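Side-chain contacts in conserved exported protein (Bacteroides fragilis, PDB 3CLW), which is of unknown function but probably hydrolyses O-glycosidic bonds, its natural substrate not being established: residues A27-F32 and V360-D365; L287-R292 and E422-L427; A205-M210 and H253-K258; V438-I443 and I452-D457. All coordinates share one frame; numbering follows the deposited sequence.

Overall arrangement
The four contacts spread over two parts of the chain: a family 30 TIM barrel and a beta-sandwich packed beside it. Contact 1 ties the chain after the first barrel strand to the chain after the last, and contact 3 joins two helices on the barrel's outside; their centres lie about 32 Å apart. Contact 2 bridges barrel helix 285-300 and the turn ahead of strand 427-433. Contact 4 lies inside the sandwich, its centre about 20 Å from that of contact 2, and these two touch, Leu427 CD1 meeting Ile443 O at 3.3 Å. Contact 1 lies on the side where TIM barrels generally carry their active site; no catalytic residue is identified here.

Contact 1 (A27-F32 and V360-D365); sequences AWRCAF and VSLGED
Arg29 and Val360 bring their CA atoms to 7.1 Å, the closest pair of CA atoms between the turn leading into helix 30-36 and the segment that opens with the short strand 360-361. The gap is spanned by the side chain of Arg29. Its aliphatic part runs past the strand, CB lying 3.7 Å from Val360 CG2, before the chain bends at chi3 (-93°) and turns the guanidinium edge-on to the carbonyl of Val360. Two nitrogens then grip a single oxygen side-on. NH2 reaches Val360 O at 3.0 Å in the carbonyl plane, on a lone pair. NE reaches the same Val360 O at 2.9 Å but comes in from above that plane, 45° out of it, so the two bonds are not equivalent. The oxygen sits almost in the guanidinium plane, which limits rotation of the group. Thr358 OG1 also hydrogen-bonds to this oxygen, making it a buried acceptor with three partners.

Just beyond, Ser361 organises its own loop: Ser361 OG accepts from Gly363 N at 3.0 Å, an ST turn, and donates to the syn lone pair of Asp365 OD1 at 2.6 Å. That carboxylate stays 5.7 Å from the guanidinium, measured from Asp365 OD1 to Arg29 NH2, where any attraction is probably mild, and there is no salt bridge.

The strand follows barrel strand 353-356, while the turn follows strand 6-25. Val360 packs on Ile368 and Leu370 of the adjoining strand 368-371, and on the other segment Cys30 rests against Phe113 of helix 108-119.

Contact 2 (L287-R292 and E422-L427); sequences LLVDIR and EAATSL
Ala424 pushes its methyl toward helix 285-300, where Leu288 and Val289 receive it. CB of Ala424 lies 4.2 Å from Leu288 CD2 and 4.4 Å from Val289 CG1, so one methyl touches a branch from each of two successive residues. Leu288 CG stands opposite the backbone N (chi1 164°), sending CD2 toward Ala424. All three residues are buried, and no hydrogen bond crosses here. Within the helix, Leu288 CD1 lies 3.7 Å above the plane of the Arg292 guanidinium, offset toward the rim. NH1 of that group bonds to Leu288 O at 3.0 Å, and Asp345 and Asp278 add salt bridges.

In fold terms, a helix on the outside of the TIM barrel meets a type I turn, Ala423 to Ser426, that leads into strand 427-433 of the beta-sandwich. Arg340 of helix 328-347 works on both sides, touching Leu288 and hydrogen-bonding Ala424 O.

Away from this apolar spot the surfaces part: Asp290, Glu422 and Thr425 are exposed to solvent and do not meet. On that looser side the turn is held from within. Glu422 O accepts from Thr425 N at 3.2 Å and from Ser426 OG at 3.0 Å, the two donors arriving from opposite faces of its carbonyl plane.

Contact 3 (A205-M210 and H253-K258); sequences ADLYRM and HSMFYK
OD2 of Asp206, the residue just before the Leu207 that meets Met255 across the contact, is gripped by two backbone N-H groups, those of Thr203 and Ile150. This buried carboxylate oxygen therefore ties the first turn of helix 204-221 to a neighbouring loop and to the residue preceding the helix.

On the side facing helix 251-256 the character changes completely. Met255 reaches over and does nearly all the touching with its last two atoms. Its chain is extended at chi2 (-159°) and bends at chi3 (82°), which lays the terminal methyl against the backbone of the facing helix. CE sits 3.8 Å from Leu207 CB and 3.9 Å from the backbone N of Tyr208, with Tyr208 CB a little farther off at 4.3 Å. SD passes Leu207 CD1 at 4.2 Å. The two side chains, Met255 and Leu207, cross at about a right angle, one lying across the other instead of running alongside it.

Both also pack on the barrel wall: Leu207 on Pro230 and Met255 on Ile229, of strand 226-232. Tyr208 meets the methionine only near its root; its ring stands edge-to-face with Phe267, and its OH hydrogen-bonds to Lys266.

Here the nearest CA atoms, of Tyr208 and Met255, remain 8.1 Å apart, a separation that the long methionine fills. With no hydrogen bond crossing between the two segments, this contact rests on dispersion and buried apolar surface.

Contact 4 (V438-I443 and I452-D457); sequences VVTVAI and ISLNCD
Leu454 points across the sandwich at Thr440, and the two side chains meet tip to tip. From the strand outward, CB of Leu454 is still 6.4 Å from Thr440 OG1, and CG is 4.9 Å from it. Contact comes at the end, where each methyl meets one branch of the threonine: CD1 lies 4.2 Å from Thr440 CG2, while CD2 lies 4.2 Å from Thr440 OG1. With CG roughly anti to the backbone N (chi1 -156°), the leucine carries both methyls out to this meeting. The hydroxyl gains no hydrogen bond from it; OG1 is paired instead with Ser431 OG on the adjacent strand 427-433.

Two residues along, Cys456 SG nestles against Val438, 4.1 Å from both CB and CG1 of that residue. Val438 also packs on Ile10 of strand 6-25. Toward the other end, Ala442 CB and Ile452 CD1 stay 5.1 Å apart, with Leu486 touching both residues.

The strands are not hydrogen-bonded partners. Their backbones stay apart, 9.2 Å between the CA atoms of Thr440 and Leu454, and each pairs elsewhere: 438-444 with 427-433 and 490-495, 450-455 with 6-25 and 484-486. In these segments alternate residues face inward, giving the largely apolar, face-to-face core of a beta-sandwich, consistent with the beta domain that accompanies the TIM barrel in family 30 glycoside hydrolases.

Contact 1 (A27-F32 and V360-D365)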
loop_
_atom_site.group_PDB
_atom_site.type_symbol
_atom_site.label_atom_id
_atom_site.label_comp_id
_atom_site.label_asym_id
_atom_site.label_seq_id
_atom_site.Cartn_x
_atom_site.Cartn_y
_atom_site.Cartn_z
ATOM N N ALA A 27 -7.549 4.957 6.469
ATOM C CA ALA A 27 -8.094 4.349 7.705
ATOM C C ALA A 27 -8.004 5.301 8.907
ATOM O O ALA A 27 -6.993 6.034 9.062
ATOM C CB ALA A 27 -7.393 3.068 8.003
ATOM N N TRP A 28 -9.064 5.295 9.724
ATOM C CA TRP A 28 -9.079 5.932 11.042
ATOM C C TRP A 28 -9.163 7.454 11.015
ATOM O O TRP A 28 -10.144 8.005 11.489
ATOM C CB TRP A 28 -7.906 5.486 11.900
ATOM C CG TRP A 28 -7.845 4.013 12.132
ATOM C CD1 TRP A 28 -8.857 3.081 11.963
ATOM C CD2 TRP A 28 -6.694 3.279 12.576
ATOM N NE1 TRP A 28 -8.382 1.817 12.285
ATOM C CE2 TRP A 28 -7.065 1.920 12.664
ATOM C CE3 TRP A 28 -5.392 3.651 12.939
ATOM C CZ2 TRP A 28 -6.175 0.935 13.076
ATOM C CZ3 TRP A 28 -4.506 2.647 13.383
ATOM C CH2 TRP A 28 -4.905 1.322 13.438
ATOM N N ARG A 29 -8.174 8.103 10.401
ATOM C CA ARG A 29 -7.991 9.554 10.512
ATOM C C ARG A 29 -8.687 10.418 9.473
ATOM O O ARG A 29 -9.148 11.519 9.787
ATOM C CB ARG A 29 -6.487 9.865 10.669
ATOM C CG ARG A 29 -5.973 9.067 11.868
ATOM C CD ARG A 29 -4.561 9.311 12.231
ATOM N NE ARG A 29 -3.638 8.382 11.608
ATOM C CZ ARG A 29 -3.157 7.264 12.142
ATOM N NH1 ARG A 29 -3.537 6.813 13.322
ATOM N NH2 ARG A 29 -2.278 6.585 11.446
ATOM N N CYS A 30 -8.799 9.904 8.257
ATOM C CA CYS A 30 -9.413 10.628 7.161
ATOM C C CYS A 30 -10.897 10.900 7.377
ATOM O O CYS A 30 -11.445 11.904 6.866
ATOM C CB CYS A 30 -9.155 9.894 5.828
ATOM S SG CYS A 30 -7.397 10.057 5.352
ATOM N N ALA A 31 -11.547 10.034 8.153
ATOM C CA ALA A 31 -12.932 10.312 8.557
ATOM C C ALA A 31 -13.003 11.663 9.303
ATOM O O ALA A 31 -13.958 12.423 9.125
ATOM C CB ALA A 31 -13.491 9.174 9.425
ATOM N N PHE A 32 -11.994 11.958 10.122
ATOM C CA PHE A 32 -12.008 13.204 10.897
ATOM C C PHE A 32 -11.581 14.381 10.046
ATOM O O PHE A 32 -12.246 15.387 10.031
ATOM C CB PHE A 32 -11.151 13.091 12.162
ATOM C CG PHE A 32 -11.709 12.125 13.148
ATOM C CD1 PHE A 32 -12.724 12.526 14.022
ATOM C CD2 PHE A 32 -11.276 10.784 13.169
ATOM C CE1 PHE A 32 -13.277 11.621 14.935
ATOM C CE2 PHE A 32 -11.811 9.890 14.088
ATOM C CZ PHE A 32 -12.815 10.307 14.967
ATOM N N VAL A 360 -1.782 9.498 6.697
ATOM C CA VAL A 360 -1.500 10.461 7.760
ATOM C C VAL A 360 -1.396 9.727 9.092
ATOM O O VAL A 360 -1.941 8.599 9.272
ATOM C CB VAL A 360 -2.564 11.610 7.835
ATOM C CG1 VAL A 360 -2.675 12.340 6.509
ATOM C CG2 VAL A 360 -3.929 11.044 8.210
ATOM N N SER A 361 -0.653 10.344 10.004
ATOM C CA SER A 361 -0.300 9.735 11.269
ATOM C C SER A 361 0.139 10.841 12.196
ATOM O O SER A 361 0.553 11.916 11.742
ATOM C CB SER A 361 0.873 8.757 11.092
ATOM O OG SER A 361 1.252 8.160 12.342
ATOM N N LEU A 362 0.063 10.573 13.496
ATOM C CA LEU A 362 0.596 11.497 14.493
ATOM C C LEU A 362 2.088 11.290 14.673
ATOM O O LEU A 362 2.766 12.147 15.213
ATOM C CB LEU A 362 -0.138 11.327 15.827
ATOM C CG LEU A 362 -1.465 12.077 16.014
ATOM C CD1 LEU A 362 -2.538 11.650 15.029
ATOM C CD2 LEU A 362 -1.927 11.777 17.406
ATOM N N GLY A 363 2.593 10.145 14.213
ATOM C CA GLY A 363 4.012 9.776 14.366
ATOM C C GLY A 363 4.754 10.070 13.085
ATOM O O GLY A 363 4.150 10.560 12.127
ATOM N N GLU A 364 6.052 9.768 13.051
ATOM C CA GLU A 364 6.848 9.929 11.826
ATOM C C GLU A 364 7.048 8.552 11.188
ATOM O O GLU A 364 8.159 8.005 11.173
ATOM C CB GLU A 364 8.193 10.641 12.075
ATOM C CG GLU A 364 8.759 11.362 10.814
ATOM C CD GLU A 364 10.232 11.861 10.952
ATOM O OE1 GLU A 364 10.828 11.805 12.049
ATOM O OE2 GLU A 364 10.808 12.298 9.942
ATOM N N ASP A 365 5.959 7.984 10.672
ATOM C CA ASP A 365 5.971 6.577 10.245
ATOM C C ASP A 365 5.248 6.335 8.917
ATOM O O ASP A 365 5.139 5.214 8.482
ATOM C CB ASP A 365 5.386 5.706 11.345
ATOM C CG ASP A 365 4.158 6.333 11.992
ATOM O OD1 ASP A 365 3.364 6.997 11.310
ATOM O OD2 ASP A 365 3.991 6.184 13.217
#

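Contact 2 (L287-R292 and E422-L427)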
loop_
_atom_site.group_PDB
_atom_site.type_symbol
_atom_site.label_atom_id
_atom_site.label_comp_id
_atom_site.label_asym_id
_atom_site.label_seq_id
_atom_site.Cartn_x
_atom_site.Cartn_y
_atom_site.Cartn_z
ATOM N N LEU A 287 17.288 -10.866 5.217
ATOM C CA LEU A 287 15.878 -11.221 5.231
ATOM C C LEU A 287 15.115 -10.468 4.132
ATOM O O LEU A 287 14.335 -11.065 3.392
ATOM C CB LEU A 287 15.287 -10.963 6.618
ATOM C CG LEU A 287 13.767 -11.041 6.810
ATOM C CD1 LEU A 287 13.238 -12.465 6.517
ATOM C CD2 LEU A 287 13.400 -10.585 8.224
ATOM N N LEU A 288 15.365 -9.157 4.030
ATOM C CA LEU A 288 14.704 -8.300 3.047
ATOM C C LEU A 288 14.762 -8.932 1.660
ATOM O O LEU A 288 13.727 -9.127 0.999
ATOM C CB LEU A 288 15.337 -6.895 3.043
ATOM C CG LEU A 288 15.100 -5.895 1.889
ATOM C CD1 LEU A 288 13.774 -5.139 2.017
ATOM C CD2 LEU A 288 16.252 -4.904 1.788
ATOM N N VAL A 289 15.966 -9.266 1.213
ATOM C CA VAL A 289 16.126 -9.735 -0.168
ATOM C C VAL A 289 15.725 -11.203 -0.402
ATOM O O VAL A 289 15.114 -11.515 -1.430
ATOM C CB VAL A 289 17.537 -9.417 -0.756
ATOM C CG1 VAL A 289 17.801 -7.905 -0.709
ATOM C CG2 VAL A 289 18.666 -10.210 -0.040
ATOM N N ASP A 290 16.056 -12.085 0.548
ATOM C CA ASP A 290 15.721 -13.519 0.468
ATOM C C ASP A 290 14.217 -13.780 0.386
ATOM O O ASP A 290 13.749 -14.475 -0.527
ATOM C CB ASP A 290 16.263 -14.281 1.686
ATOM C CG ASP A 290 17.782 -14.465 1.654
ATOM O OD1 ASP A 290 18.322 -14.901 2.705
ATOM O OD2 ASP A 290 18.436 -14.180 0.609
ATOM N N ILE A 291 13.458 -13.229 1.340
ATOM C CA ILE A 291 12.019 -13.477 1.364
ATOM C C ILE A 291 11.321 -12.969 0.093
ATOM O O ILE A 291 10.442 -13.651 -0.438
ATOM C CB ILE A 291 11.331 -12.952 2.638
ATOM C CG1 ILE A 291 9.914 -13.555 2.757
ATOM C CG2 ILE A 291 11.272 -11.425 2.649
ATOM C CD1 ILE A 291 9.385 -13.625 4.143
ATOM N N ARG A 292 11.746 -11.814 -0.413
ATOM C CA ARG A 292 11.140 -11.241 -1.611
ATOM C C ARG A 292 11.503 -11.999 -2.892
ATOM O O ARG A 292 10.681 -12.120 -3.819
ATOM C CB ARG A 292 11.480 -9.746 -1.716
ATOM C CG ARG A 292 10.554 -8.855 -0.883
ATOM C CD ARG A 292 11.217 -7.577 -0.389
ATOM N NE ARG A 292 10.340 -6.955 0.599
ATOM C CZ ARG A 292 10.378 -7.190 1.908
ATOM N NH1 ARG A 292 11.309 -7.988 2.421
ATOM N NH2 ARG A 292 9.496 -6.609 2.718
ATOM N N GLU A 422 24.227 -6.927 -1.747
ATOM C CA GLU A 422 25.220 -5.871 -1.692
ATOM C C GLU A 422 24.565 -4.580 -2.100
ATOM O O GLU A 422 24.791 -3.546 -1.481
ATOM C CB GLU A 422 26.465 -6.203 -2.533
ATOM C CG GLU A 422 27.470 -7.068 -1.745
ATOM C CD GLU A 422 28.572 -7.742 -2.596
ATOM O OE1 GLU A 422 28.593 -7.543 -3.852
ATOM O OE2 GLU A 422 29.408 -8.479 -1.973
ATOM N N ALA A 423 23.717 -4.653 -3.119
ATOM C CA ALA A 423 22.946 -3.496 -3.568
ATOM C C ALA A 423 22.148 -2.854 -2.429
ATOM O O ALA A 423 22.089 -1.631 -2.335
ATOM C CB ALA A 423 22.035 -3.886 -4.698
ATOM N N ALA A 424 21.576 -3.681 -1.550
ATOM C CA ALA A 424 20.747 -3.206 -0.434
ATOM C C ALA A 424 21.441 -2.218 0.527
ATOM O O ALA A 424 20.769 -1.444 1.226
ATOM C CB ALA A 424 20.179 -4.381 0.339
ATOM N N THR A 425 22.771 -2.237 0.582
ATOM C CA THR A 425 23.485 -1.321 1.482
ATOM C C THR A 425 24.317 -0.319 0.711
ATOM O O THR A 425 25.012 0.497 1.314
ATOM C CB THR A 425 24.395 -2.060 2.528
ATOM O OG1 THR A 425 25.256 -2.997 1.855
ATOM C CG2 THR A 425 23.543 -2.790 3.532
ATOM N N SER A 426 24.264 -0.386 -0.615
ATOM C CA SER A 426 24.996 0.567 -1.447
ATOM C C SER A 426 24.094 1.300 -2.446
ATOM O O SER A 426 23.609 2.392 -2.144
ATOM C CB SER A 426 26.206 -0.098 -2.133
ATOM O OG SER A 426 25.830 -1.154 -3.007
ATOM N N LEU A 427 23.853 0.707 -3.616
ATOM C CA LEU A 427 23.170 1.398 -4.695
ATOM C C LEU A 427 22.103 0.525 -5.388
ATOM O O LEU A 427 22.416 -0.550 -5.940
ATOM C CB LEU A 427 24.191 1.914 -5.701
ATOM C CG LEU A 427 23.638 2.671 -6.906
ATOM C CD1 LEU A 427 23.288 4.124 -6.552
ATOM C CD2 LEU A 427 24.613 2.632 -8.060
#

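Contact 3 (A205-M210 and H253-K258)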
loop_
_atom_site.group_PDB
_atom_site.type_symbol
_atom_site.label_atom_id
_atom_site.label_comp_id
_atom_site.label_asym_id
_atom_site.label_seq_id
_atom_site.Cartn_x
_atom_site.Cartn_y
_atom_site.Cartn_z
ATOM N N ALA A 205 -9.743 -21.827 4.848
ATOM C CA ALA A 205 -11.120 -22.226 4.559
ATOM C C ALA A 205 -12.052 -21.020 4.597
ATOM O O ALA A 205 -12.926 -20.883 3.745
ATOM C CB ALA A 205 -11.604 -23.354 5.491
ATOM N N ASP A 206 -11.856 -20.144 5.577
ATOM C CA ASP A 206 -12.616 -18.896 5.687
ATOM C C ASP A 206 -12.390 -18.013 4.451
ATOM O O ASP A 206 -13.330 -17.548 3.828
ATOM C CB ASP A 206 -12.224 -18.157 6.967
ATOM C CG ASP A 206 -12.512 -18.974 8.236
ATOM O OD1 ASP A 206 -13.483 -19.776 8.255
ATOM O OD2 ASP A 206 -11.762 -18.818 9.226
ATOM N N LEU A 207 -11.127 -17.845 4.089
ATOM C CA LEU A 207 -10.746 -17.009 2.978
ATOM C C LEU A 207 -11.354 -17.511 1.679
ATOM O O LEU A 207 -11.854 -16.718 0.864
ATOM C CB LEU A 207 -9.213 -16.942 2.872
ATOM C CG LEU A 207 -8.531 -16.164 4.006
ATOM C CD1 LEU A 207 -7.016 -16.266 3.905
ATOM C CD2 LEU A 207 -8.971 -14.693 4.051
ATOM N N TYR A 208 -11.303 -18.836 1.490
ATOM C CA TYR A 208 -11.840 -19.473 0.298
ATOM C C TYR A 208 -13.338 -19.209 0.174
ATOM O O TYR A 208 -13.830 -18.888 -0.912
ATOM C CB TYR A 208 -11.495 -20.991 0.279
ATOM C CG TYR A 208 -12.109 -21.744 -0.879
ATOM C CD1 TYR A 208 -11.370 -22.054 -2.001
ATOM C CD2 TYR A 208 -13.460 -22.123 -0.846
ATOM C CE1 TYR A 208 -11.951 -22.749 -3.074
ATOM C CE2 TYR A 208 -14.060 -22.810 -1.909
ATOM C CZ TYR A 208 -13.305 -23.120 -3.010
ATOM O OH TYR A 208 -13.903 -23.806 -4.052
ATOM N N ARG A 209 -14.057 -19.321 1.279
ATOM C CA ARG A 209 -15.489 -19.056 1.268
ATOM C C ARG A 209 -15.800 -17.612 0.927
ATOM O O ARG A 209 -16.715 -17.361 0.159
ATOM C CB ARG A 209 -16.177 -19.419 2.595
ATOM C CG ARG A 209 -16.442 -20.886 2.797
ATOM C CD ARG A 209 -17.435 -21.131 3.944
ATOM N NE ARG A 209 -18.844 -20.877 3.580
ATOM C CZ ARG A 209 -19.845 -20.820 4.467
ATOM N NH1 ARG A 209 -19.620 -20.971 5.773
ATOM N NH2 ARG A 209 -21.078 -20.615 4.051
ATOM N N MET A 210 -15.045 -16.666 1.504
ATOM C CA MET A 210 -15.252 -15.273 1.212
ATOM C C MET A 210 -15.023 -15.032 -0.278
ATOM O O MET A 210 -15.821 -14.375 -0.936
ATOM C CB MET A 210 -14.389 -14.375 2.111
ATOM C CG MET A 210 -15.033 -14.050 3.523
ATOM S SD MET A 210 -16.816 -13.648 3.500
ATOM C CE MET A 210 -16.772 -12.298 2.288
ATOM N N HIS A 253 0.955 -21.720 -2.377
ATOM C CA HIS A 253 0.739 -23.058 -2.936
ATOM C C HIS A 253 -0.675 -23.560 -2.711
ATOM O O HIS A 253 -1.263 -24.201 -3.596
ATOM C CB HIS A 253 1.777 -24.076 -2.432
ATOM C CG HIS A 253 3.101 -23.961 -3.120
ATOM N ND1 HIS A 253 3.385 -24.607 -4.304
ATOM C CD2 HIS A 253 4.211 -23.250 -2.809
ATOM C CE1 HIS A 253 4.621 -24.331 -4.675
ATOM N NE2 HIS A 253 5.143 -23.506 -3.785
ATOM N N SER A 254 -1.219 -23.239 -1.547
ATOM C CA SER A 254 -2.526 -23.733 -1.170
ATOM C C SER A 254 -3.665 -22.998 -1.876
ATOM O O SER A 254 -4.699 -23.596 -2.155
ATOM C CB SER A 254 -2.685 -23.636 0.333
ATOM O OG SER A 254 -3.984 -24.020 0.699
ATOM N N MET A 255 -3.453 -21.713 -2.180
ATOM C CA MET A 255 -4.497 -20.824 -2.732
ATOM C C MET A 255 -4.239 -20.400 -4.182
ATOM O O MET A 255 -5.193 -20.176 -4.937
ATOM C CB MET A 255 -4.739 -19.584 -1.828
ATOM C CG MET A 255 -5.209 -19.915 -0.374
ATOM S SD MET A 255 -6.074 -18.669 0.635
ATOM C CE MET A 255 -7.706 -18.895 -0.018
ATOM N N PHE A 256 -2.968 -20.285 -4.572
ATOM C CA PHE A 256 -2.638 -19.742 -5.883
ATOM C C PHE A 256 -1.865 -20.715 -6.809
ATOM O O PHE A 256 -1.214 -20.289 -7.771
ATOM C CB PHE A 256 -1.935 -18.381 -5.727
ATOM C CG PHE A 256 -2.840 -17.282 -5.170
ATOM C CD1 PHE A 256 -2.950 -17.071 -3.802
ATOM C CD2 PHE A 256 -3.592 -16.470 -6.035
ATOM C CE1 PHE A 256 -3.790 -16.051 -3.301
ATOM C CE2 PHE A 256 -4.424 -15.454 -5.545
ATOM C CZ PHE A 256 -4.532 -15.248 -4.183
ATOM N N TYR A 257 -1.955 -22.012 -6.502
ATOM C CA TYR A 257 -1.629 -23.105 -7.445
ATOM C C TYR A 257 -2.918 -23.841 -7.792
ATOM O O TYR A 257 -3.852 -23.885 -6.997
ATOM C CB TYR A 257 -0.607 -24.080 -6.853
ATOM C CG TYR A 257 0.824 -23.667 -7.084
ATOM C CD1 TYR A 257 1.713 -24.506 -7.782
ATOM C CD2 TYR A 257 1.296 -22.441 -6.619
ATOM C CE1 TYR A 257 3.045 -24.126 -8.007
ATOM C CE2 TYR A 257 2.596 -22.049 -6.837
ATOM C CZ TYR A 257 3.482 -22.887 -7.533
ATOM O OH TYR A 257 4.788 -22.482 -7.744
ATOM N N LYS A 258 -2.981 -24.417 -8.979
ATOM C CA LYS A 258 -4.254 -24.937 -9.454
ATOM C C LYS A 258 -4.665 -26.193 -8.716
ATOM O O LYS A 258 -5.848 -26.499 -8.636
ATOM C CB LYS A 258 -4.277 -25.089 -10.982
ATOM C CG LYS A 258 -4.186 -26.478 -11.536
ATOM C CD LYS A 258 -4.276 -26.428 -13.085
ATOM C CE LYS A 258 -4.246 -27.852 -13.728
ATOM N NZ LYS A 258 -2.853 -28.395 -13.885
#

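Contact 4 (V438-I443 and I452-D457)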
loop_
_atom_site.group_PDB
_atom_site.type_symbol
_atom_site.label_atom_id
_atom_site.label_comp_id
_atom_site.label_asym_id
_atom_site.label_seq_id
_atom_site.Cartn_x
_atom_site.Cartn_y
_atom_site.Cartn_z
ATOM N N VAL A 438 11.245 6.933 -20.297
ATOM C CA VAL A 438 11.915 5.926 -19.492
ATOM C C VAL A 438 12.277 6.576 -18.151
ATOM O O VAL A 438 12.939 7.621 -18.114
ATOM C CB VAL A 438 13.128 5.278 -20.218
ATOM C CG1 VAL A 438 13.824 4.220 -19.336
ATOM C CG2 VAL A 438 12.673 4.624 -21.505
ATOM N N VAL A 439 11.801 5.942 -17.067
ATOM C CA VAL A 439 11.917 6.429 -15.703
ATOM C C VAL A 439 12.866 5.529 -14.925
ATOM O O VAL A 439 12.667 4.325 -14.842
ATOM C CB VAL A 439 10.513 6.438 -14.992
ATOM C CG1 VAL A 439 10.632 6.775 -13.491
ATOM C CG2 VAL A 439 9.519 7.368 -15.718
ATOM N N THR A 440 13.906 6.111 -14.364
ATOM C CA THR A 440 14.875 5.361 -13.592
ATOM C C THR A 440 14.967 5.938 -12.166
ATOM O O THR A 440 15.020 7.151 -11.972
ATOM C CB THR A 440 16.233 5.371 -14.324
ATOM O OG1 THR A 440 16.044 4.812 -15.635
ATOM C CG2 THR A 440 17.246 4.565 -13.598
ATOM N N VAL A 441 14.938 5.068 -11.171
ATOM C CA VAL A 441 14.984 5.529 -9.793
ATOM C C VAL A 441 16.163 4.865 -9.125
ATOM O O VAL A 441 16.231 3.638 -9.059
ATOM C CB VAL A 441 13.665 5.229 -9.012
ATOM C CG1 VAL A 441 13.730 5.773 -7.599
ATOM C CG2 VAL A 441 12.454 5.800 -9.729
ATOM N N ALA A 442 17.088 5.691 -8.657
ATOM C CA ALA A 442 18.339 5.256 -8.083
ATOM C C ALA A 442 18.407 5.622 -6.625
ATOM O O ALA A 442 18.232 6.785 -6.255
ATOM C CB ALA A 442 19.511 5.878 -8.835
ATOM N N ILE A 443 18.647 4.631 -5.783
ATOM C CA ILE A 443 18.860 4.911 -4.366
ATOM C C ILE A 443 20.322 4.794 -4.048
ATOM O O ILE A 443 20.907 3.720 -4.234
ATOM C CB ILE A 443 18.092 3.938 -3.435
ATOM C CG1 ILE A 443 16.619 3.858 -3.838
ATOM C CG2 ILE A 443 18.276 4.349 -1.955
ATOM C CD1 ILE A 443 15.888 2.699 -3.195
ATOM N N ILE A 452 27.364 7.945 -11.917
ATOM C CA ILE A 452 26.942 6.851 -12.787
ATOM C C ILE A 452 26.795 7.290 -14.235
ATOM O O ILE A 452 26.658 8.475 -14.520
ATOM C CB ILE A 452 25.624 6.163 -12.292
ATOM C CG1 ILE A 452 24.414 7.097 -12.425
ATOM C CG2 ILE A 452 25.760 5.645 -10.847
ATOM C CD1 ILE A 452 23.086 6.352 -12.508
ATOM N N SER A 453 26.854 6.326 -15.144
ATOM C CA SER A 453 26.519 6.554 -16.539
ATOM C C SER A 453 25.264 5.773 -16.879
ATOM O O SER A 453 25.164 4.574 -16.614
ATOM C CB SER A 453 27.671 6.159 -17.479
ATOM N N LEU A 454 24.306 6.451 -17.480
ATOM C CA LEU A 454 23.057 5.823 -17.819
ATOM C C LEU A 454 22.975 5.676 -19.325
ATOM O O LEU A 454 22.943 6.663 -20.057
ATOM C CB LEU A 454 21.896 6.647 -17.254
ATOM C CG LEU A 454 20.570 5.964 -16.978
ATOM C CD1 LEU A 454 20.742 4.801 -15.979
ATOM C CD2 LEU A 454 19.535 6.975 -16.470
ATOM N N ASN A 455 22.965 4.431 -19.783
ATOM C CA ASN A 455 22.962 4.115 -21.202
ATOM C C ASN A 455 21.573 3.664 -21.610
ATOM O O ASN A 455 21.136 2.563 -21.249
ATOM C CB ASN A 455 23.967 2.994 -21.456
ATOM C CG ASN A 455 24.268 2.782 -22.920
ATOM O OD1 ASN A 455 25.437 2.697 -23.291
ATOM N ND2 ASN A 455 23.229 2.671 -23.762
ATOM N N CYS A 456 20.891 4.511 -22.370
ATOM C CA CYS A 456 19.470 4.337 -22.625
ATOM C C CYS A 456 19.153 4.633 -24.084
ATOM O O CYS A 456 18.816 5.769 -24.428
ATOM C CB CYS A 456 18.663 5.247 -21.687
ATOM S SG CYS A 456 16.874 5.121 -21.898
ATOM N N ASP A 457 19.262 3.596 -24.928
ATOM C CA ASP A 457 19.237 3.737 -26.403
ATOM C C ASP A 457 20.268 4.774 -26.864
ATOM O O ASP A 457 21.477 4.593 -26.665
ATOM C CB ASP A 457 17.834 4.074 -26.942
ATOM C CG ASP A 457 17.034 2.829 -27.359
ATOM O OD1 ASP A 457 17.398 1.691 -26.961
ATOM O OD2 ASP A 457 16.022 2.992 -28.091
#